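Local coordinates for protein Cas13d (PDB 6IV9) that binds CRISPR RNA as a Cas13d effector and uses its two HEPN domains in crRNA maturation and target cleavage, at residues 284-289 with 304-309; 214-219 with 298-303. The protein carries 2 engineered substitutions. All blocks are in the same frame, centred on the assembly; numbering follows the deposited sequence.

Contact 1 (284-289 with 304-309). Engineered in segment 284-289: Ala288 (natural residue Arg).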
loop_
_atom_site.group_PDB
_atom_site.type_symbol
_atom_site.label_atom_id
_atom_site.label_comp_id
_atom_site.label_asym_id
_atom_site.label_seq_id
_atom_site.Cartn_x
_atom_site.Cartn_y
_atom_site.Cartn_z
ATOM N N VAL A 284 0.305 -16.305 5.811
ATOM C CA VAL A 284 0.559 -15.630 4.513
ATOM C C VAL A 284 0.246 -16.627 3.397
ATOM O O VAL A 284 -0.400 -16.254 2.462
ATOM C CB VAL A 284 2.013 -15.141 4.431
ATOM C CG1 VAL A 284 2.413 -14.811 3.013
ATOM C CG2 VAL A 284 2.253 -13.954 5.334
ATOM N N GLY A 285 0.669 -17.872 3.548
ATOM C CA GLY A 285 0.399 -18.902 2.534
ATOM C C GLY A 285 -1.090 -19.141 2.364
ATOM O O GLY A 285 -1.532 -19.302 1.247
ATOM N N GLN A 286 -1.823 -19.153 3.463
ATOM C CA GLN A 286 -3.287 -19.378 3.432
ATOM C C GLN A 286 -3.971 -18.239 2.669
ATOM O O GLN A 286 -4.828 -18.508 1.857
ATOM C CB GLN A 286 -3.805 -19.519 4.859
ATOM C CG GLN A 286 -5.286 -19.238 5.016
ATOM C CD GLN A 286 -6.165 -20.326 4.459
ATOM O OE1 GLN A 286 -5.741 -21.437 4.222
ATOM N NE2 GLN A 286 -7.419 -19.990 4.244
ATOM N N ILE A 287 -3.553 -17.003 2.910
ATOM C CA ILE A 287 -4.154 -15.847 2.196
ATOM C C ILE A 287 -3.859 -15.996 0.705
ATOM O O ILE A 287 -4.743 -15.803 -0.082
ATOM C CB ILE A 287 -3.657 -14.509 2.758
ATOM C CG1 ILE A 287 -4.018 -14.352 4.234
ATOM C CG2 ILE A 287 -4.212 -13.375 1.934
ATOM C CD1 ILE A 287 -3.318 -13.224 4.914
ATOM N N ALA A 288 -2.651 -16.423 0.368
ATOM C CA ALA A 288 -2.256 -16.598 -1.043
ATOM C C ALA A 288 -3.167 -17.631 -1.705
ATOM O O ALA A 288 -3.573 -17.420 -2.808
ATOM C CB ALA A 288 -0.816 -16.998 -1.129
ATOM N N GLN A 289 -3.531 -18.677 -0.976
ATOM C CA GLN A 289 -4.400 -19.762 -1.499
ATOM C C GLN A 289 -5.844 -19.284 -1.677
ATOM O O GLN A 289 -6.608 -19.998 -2.278
ATOM C CB GLN A 289 -4.309 -20.987 -0.597
ATOM C CG GLN A 289 -2.963 -21.675 -0.663
ATOM C CD GLN A 289 -2.808 -22.660 0.466
ATOM O OE1 GLN A 289 -3.746 -23.318 0.866
ATOM N NE2 GLN A 289 -1.618 -22.744 1.007
ATOM N N TYR A 304 -12.054 -15.044 4.952
ATOM C CA TYR A 304 -12.576 -14.200 6.047
ATOM C C TYR A 304 -12.916 -14.985 7.306
ATOM O O TYR A 304 -13.155 -14.354 8.291
ATOM C CB TYR A 304 -13.759 -13.396 5.520
ATOM C CG TYR A 304 -13.404 -12.622 4.284
ATOM C CD1 TYR A 304 -12.569 -11.530 4.363
ATOM C CD2 TYR A 304 -13.850 -13.004 3.039
ATOM C CE1 TYR A 304 -12.204 -10.819 3.239
ATOM C CE2 TYR A 304 -13.505 -12.300 1.904
ATOM C CZ TYR A 304 -12.681 -11.199 2.006
ATOM O OH TYR A 304 -12.325 -10.483 0.916
ATOM N N SER A 305 -12.939 -16.306 7.250
ATOM C CA SER A 305 -13.329 -17.089 8.447
ATOM C C SER A 305 -12.186 -17.932 9.016
ATOM O O SER A 305 -12.225 -18.207 10.187
ATOM C CB SER A 305 -14.484 -17.968 8.101
ATOM O OG SER A 305 -14.116 -18.887 7.107
ATOM N N PHE A 306 -11.166 -18.222 8.221
ATOM C CA PHE A 306 -10.123 -19.202 8.615
ATOM C C PHE A 306 -9.422 -18.830 9.919
ATOM O O PHE A 306 -9.138 -19.737 10.671
ATOM C CB PHE A 306 -9.149 -19.478 7.468
ATOM C CG PHE A 306 -7.955 -18.563 7.426
ATOM C CD1 PHE A 306 -6.864 -18.804 8.232
ATOM C CD2 PHE A 306 -7.969 -17.403 6.679
ATOM C CE1 PHE A 306 -5.777 -17.953 8.235
ATOM C CE2 PHE A 306 -6.884 -16.547 6.688
ATOM C CZ PHE A 306 -5.790 -16.825 7.460
ATOM N N ILE A 307 -9.169 -17.553 10.158
ATOM C CA ILE A 307 -8.365 -17.169 11.351
ATOM C C ILE A 307 -9.073 -17.581 12.635
ATOM O O ILE A 307 -8.383 -17.798 13.601
ATOM C CB ILE A 307 -7.922 -15.699 11.352
ATOM C CG1 ILE A 307 -6.706 -15.499 12.253
ATOM C CG2 ILE A 307 -9.053 -14.771 11.725
ATOM C CD1 ILE A 307 -5.525 -16.327 11.863
ATOM N N ASN A 308 -10.400 -17.595 12.622
ATOM C CA ASN A 308 -11.183 -17.970 13.825
ATOM C C ASN A 308 -11.461 -19.475 13.862
ATOM O O ASN A 308 -11.941 -19.920 14.867
ATOM C CB ASN A 308 -12.490 -17.182 13.890
ATOM C CG ASN A 308 -12.261 -15.692 13.960
ATOM O OD1 ASN A 308 -11.945 -15.155 15.001
ATOM N ND2 ASN A 308 -12.392 -15.023 12.841
ATOM N N ASN A 309 -11.148 -20.201 12.798
ATOM C CA ASN A 309 -11.454 -21.648 12.697
ATOM C C ASN A 309 -10.218 -22.539 12.819
ATOM O O ASN A 309 -10.382 -23.699 13.124
ATOM C CB ASN A 309 -12.121 -21.964 11.367
ATOM C CG ASN A 309 -13.505 -21.380 11.271
ATOM O OD1 ASN A 309 -14.077 -20.984 12.272
ATOM N ND2 ASN A 309 -14.029 -21.309 10.063
#
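Gln286 lays its aliphatic stem on the ring of Phe306, a CH-pi contact in which CG sits 3.3 Å from the ring centroid and only 4° off the ring normal. The glutamine belongs to the long helix 267-291. At the engineered Ala288 this helix naturally carries an arginine, consistent with the first residue of the RxxxxH motif of HEPN nucleases. Because CG is centred over the face, it is almost equally close to most of the ring carbons, at 3.5 Å from Phe306 CZ. The amide then slides past the ring toward the phenylalanine's backbone, tilted 49° from the ring plane, and brings NE2 within 3.5 Å of Phe306 CG. A bend at chi2 (73°) gives it this course. Ile287, one residue further along the helix, meets the same ring obliquely with CG1, 4.4 Å from Phe306 CE2.

Second-shell residues orient the glutamine and pack against the phenylalanine. Asp302 accepts from Gln286 NE2 and Arg216 donates to Gln286 OE1, so the buried amide is satisfied at both ends and its rotation is set, which in turn places the stem over the ring. Met501 of helix 497-505 and Ile283, from an earlier turn of helix 267-291, also pack on Phe306. Within the phenylalanine's own weakly bonded turn, Asn309 N bonds to Phe306 O at 3.0 Å.

Contact 2 (214-219 with 298-303)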
loop_
_atom_site.group_PDB
_atom_site.type_symbol
_atom_site.label_atom_id
_atom_site.label_comp_id
_atom_site.label_asym_id
_atom_site.label_seq_id
_atom_site.Cartn_x
_atom_site.Cartn_y
_atom_site.Cartn_z
ATOM N N SER A 214 0.564 -24.937 5.257
ATOM C CA SER A 214 -0.896 -24.859 5.382
ATOM C C SER A 214 -1.206 -24.394 6.793
ATOM O O SER A 214 -0.671 -24.988 7.722
ATOM C CB SER A 214 -1.543 -26.160 5.081
ATOM O OG SER A 214 -2.916 -26.075 5.385
ATOM N N ALA A 215 -2.152 -23.466 6.932
ATOM C CA ALA A 215 -2.582 -22.953 8.250
ATOM C C ALA A 215 -3.387 -24.033 8.974
ATOM O O ALA A 215 -3.716 -23.842 10.109
ATOM C CB ALA A 215 -3.366 -21.681 8.114
ATOM N N ARG A 216 -3.705 -25.115 8.280
ATOM C CA ARG A 216 -4.489 -26.227 8.857
ATOM C C ARG A 216 -3.548 -27.216 9.545
ATOM O O ARG A 216 -4.029 -28.169 10.132
ATOM C CB ARG A 216 -5.369 -26.867 7.785
ATOM C CG ARG A 216 -6.626 -26.062 7.494
ATOM C CD ARG A 216 -7.403 -26.477 6.272
ATOM N NE ARG A 216 -6.609 -26.328 5.069
ATOM C CZ ARG A 216 -6.025 -25.205 4.677
ATOM N NH1 ARG A 216 -6.202 -24.089 5.357
ATOM N NH2 ARG A 216 -5.258 -25.206 3.607
ATOM N N ASN A 217 -2.246 -26.969 9.462
ATOM C CA ASN A 217 -1.256 -27.810 10.172
ATOM C C ASN A 217 -0.710 -27.029 11.362
ATOM O O ASN A 217 -0.290 -25.897 11.197
ATOM C CB ASN A 217 -0.063 -28.186 9.303
ATOM C CG ASN A 217 -0.425 -29.134 8.190
ATOM O OD1 ASN A 217 -1.351 -29.912 8.326
ATOM N ND2 ASN A 217 0.287 -29.047 7.087
ATOM N N THR A 218 -0.715 -27.650 12.533
ATOM C CA THR A 218 -0.112 -27.023 13.727
ATOM C C THR A 218 1.408 -27.114 13.603
ATOM O O THR A 218 1.896 -27.835 12.758
ATOM C CB THR A 218 -0.474 -27.766 15.016
ATOM O OG1 THR A 218 0.086 -29.064 14.880
ATOM C CG2 THR A 218 -1.961 -27.839 15.268
ATOM N N TYR A 219 2.123 -26.435 14.488
ATOM C CA TYR A 219 3.603 -26.463 14.456
ATOM C C TYR A 219 4.078 -27.902 14.679
ATOM O O TYR A 219 5.022 -28.319 14.066
ATOM C CB TYR A 219 4.168 -25.469 15.463
ATOM C CG TYR A 219 5.668 -25.347 15.482
ATOM C CD1 TYR A 219 6.358 -24.799 14.423
ATOM C CD2 TYR A 219 6.400 -25.786 16.565
ATOM C CE1 TYR A 219 7.731 -24.686 14.435
ATOM C CE2 TYR A 219 7.775 -25.685 16.593
ATOM C CZ TYR A 219 8.445 -25.122 15.530
ATOM O OH TYR A 219 9.792 -25.009 15.556
ATOM N N ALA A 298 -8.496 -24.242 -8.599
ATOM C CA ALA A 298 -9.285 -24.121 -7.354
ATOM C C ALA A 298 -8.640 -23.134 -6.380
ATOM O O ALA A 298 -7.432 -22.993 -6.388
ATOM C CB ALA A 298 -9.412 -25.467 -6.705
ATOM N N LYS A 299 -9.469 -22.503 -5.557
ATOM C CA LYS A 299 -8.981 -21.553 -4.535
ATOM C C LYS A 299 -9.774 -21.769 -3.249
ATOM O O LYS A 299 -10.847 -22.342 -3.321
ATOM C CB LYS A 299 -9.057 -20.125 -5.066
ATOM C CG LYS A 299 -10.393 -19.424 -4.944
ATOM C CD LYS A 299 -10.209 -17.943 -5.162
ATOM C CE LYS A 299 -11.498 -17.165 -5.141
ATOM N NZ LYS A 299 -12.601 -18.009 -4.646
ATOM N N ARG A 300 -9.210 -21.399 -2.111
ATOM C CA ARG A 300 -9.929 -21.574 -0.836
ATOM C C ARG A 300 -10.990 -20.485 -0.693
ATOM O O ARG A 300 -10.774 -19.405 -1.185
ATOM C CB ARG A 300 -8.953 -21.609 0.333
ATOM C CG ARG A 300 -7.867 -22.653 0.156
ATOM C CD ARG A 300 -7.227 -22.994 1.474
ATOM N NE ARG A 300 -8.279 -23.137 2.459
ATOM C CZ ARG A 300 -8.763 -24.292 2.880
ATOM N NH1 ARG A 300 -8.230 -25.421 2.456
ATOM N NH2 ARG A 300 -9.772 -24.307 3.723
ATOM N N PHE A 301 -12.081 -20.805 -0.008
ATOM C CA PHE A 301 -13.201 -19.859 0.186
ATOM C C PHE A 301 -13.247 -19.335 1.622
ATOM O O PHE A 301 -14.191 -18.646 1.944
ATOM C CB PHE A 301 -14.502 -20.576 -0.171
ATOM C CG PHE A 301 -14.671 -20.764 -1.651
ATOM C CD1 PHE A 301 -15.149 -19.738 -2.440
ATOM C CD2 PHE A 301 -14.282 -21.934 -2.261
ATOM C CE1 PHE A 301 -15.268 -19.889 -3.807
ATOM C CE2 PHE A 301 -14.407 -22.089 -3.628
ATOM C CZ PHE A 301 -14.903 -21.070 -4.392
ATOM N N ASP A 302 -12.222 -19.614 2.415
ATOM C CA ASP A 302 -12.248 -19.285 3.859
ATOM C C ASP A 302 -11.351 -18.100 4.232
ATOM O O ASP A 302 -10.968 -18.030 5.371
ATOM C CB ASP A 302 -12.034 -20.530 4.715
ATOM C CG ASP A 302 -10.737 -21.264 4.460
ATOM O OD1 ASP A 302 -10.105 -20.987 3.471
ATOM O OD2 ASP A 302 -10.394 -22.109 5.266
ATOM N N LEU A 303 -11.164 -17.147 3.329
ATOM C CA LEU A 303 -10.275 -15.984 3.589
ATOM C C LEU A 303 -10.753 -15.226 4.825
ATOM O O LEU A 303 -9.944 -14.827 5.614
ATOM C CB LEU A 303 -10.407 -15.041 2.391
ATOM C CG LEU A 303 -9.260 -14.089 2.089
ATOM C CD1 LEU A 303 -9.747 -12.813 1.450
ATOM C CD2 LEU A 303 -8.369 -13.836 3.274
HETATM O O HOH W 1 -8.154 -23.003 6.461
#
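Asp302 OD2 takes a bond from Arg300 NH2 at 2.8 Å and another from a water, whose oxygen lies 2.7 Å away and is also near Arg216 NH1, a weak and doubtful bond. The other carboxylate oxygen, Asp302 OD1, accepts from Arg300 NE at 3.0 Å on its syn side. Arg300 thus holds the aspartate side-on through NE and NH2. With the guanidinium fixed in this way, its face meets Arg216, which arrives from the opposite direction and has a further partner in Gln286. Both arginine chains bend at chi3 (-62° in Arg216, 44° in Arg300), which turns their flat ends face to face. The two groups form an offset arginine-arginine stack, centres 3.4 Å apart and planes 20° apart, with Arg300 NH1 over Arg216 CZ at 3.1 Å. Two like charges lie close here, and the carboxylate beside them probably offsets much of the cost.

The stack joins two loops that both lean on helix 267-291, which probably belongs to one of the HEPN domains: 298-303 follows it, and 214-219 comes before two intervening helices. A leucine in place of Arg300 could make neither bond, and would probably leave the Asp302 carboxylate without its charged mate and the Arg216 guanidinium freer to turn. Loop 214-219 is shaped by a type I beta turn from Ser214 to Asn217 and by an ST turn, in which Arg216 N bonds to Ser214 OG at 3.2 Å. The same hydroxyl lies over the second face of the Arg216 guanidinium without bonding to it.

In the fold
Contact 1 is buried and mainly apolar, whereas contact 2 lies at the surface and joins two irregular loops through charged groups. Their centres are only 6 Å apart, and both draw on helix 267-291: contact 1 directly, contact 2 through the loops leaning on it. Gln286 is shared between them. Its stem serves the interior, while its amide end turns to the charged groups of contact 2. A second tie runs through the backbone, from Arg300 N to Gln289 O at 3.0 Å. Here the aromatic face is met by an aliphatic stem in the interior, and the charged faces stack at the surface, where a carboxylate and a water accompany them.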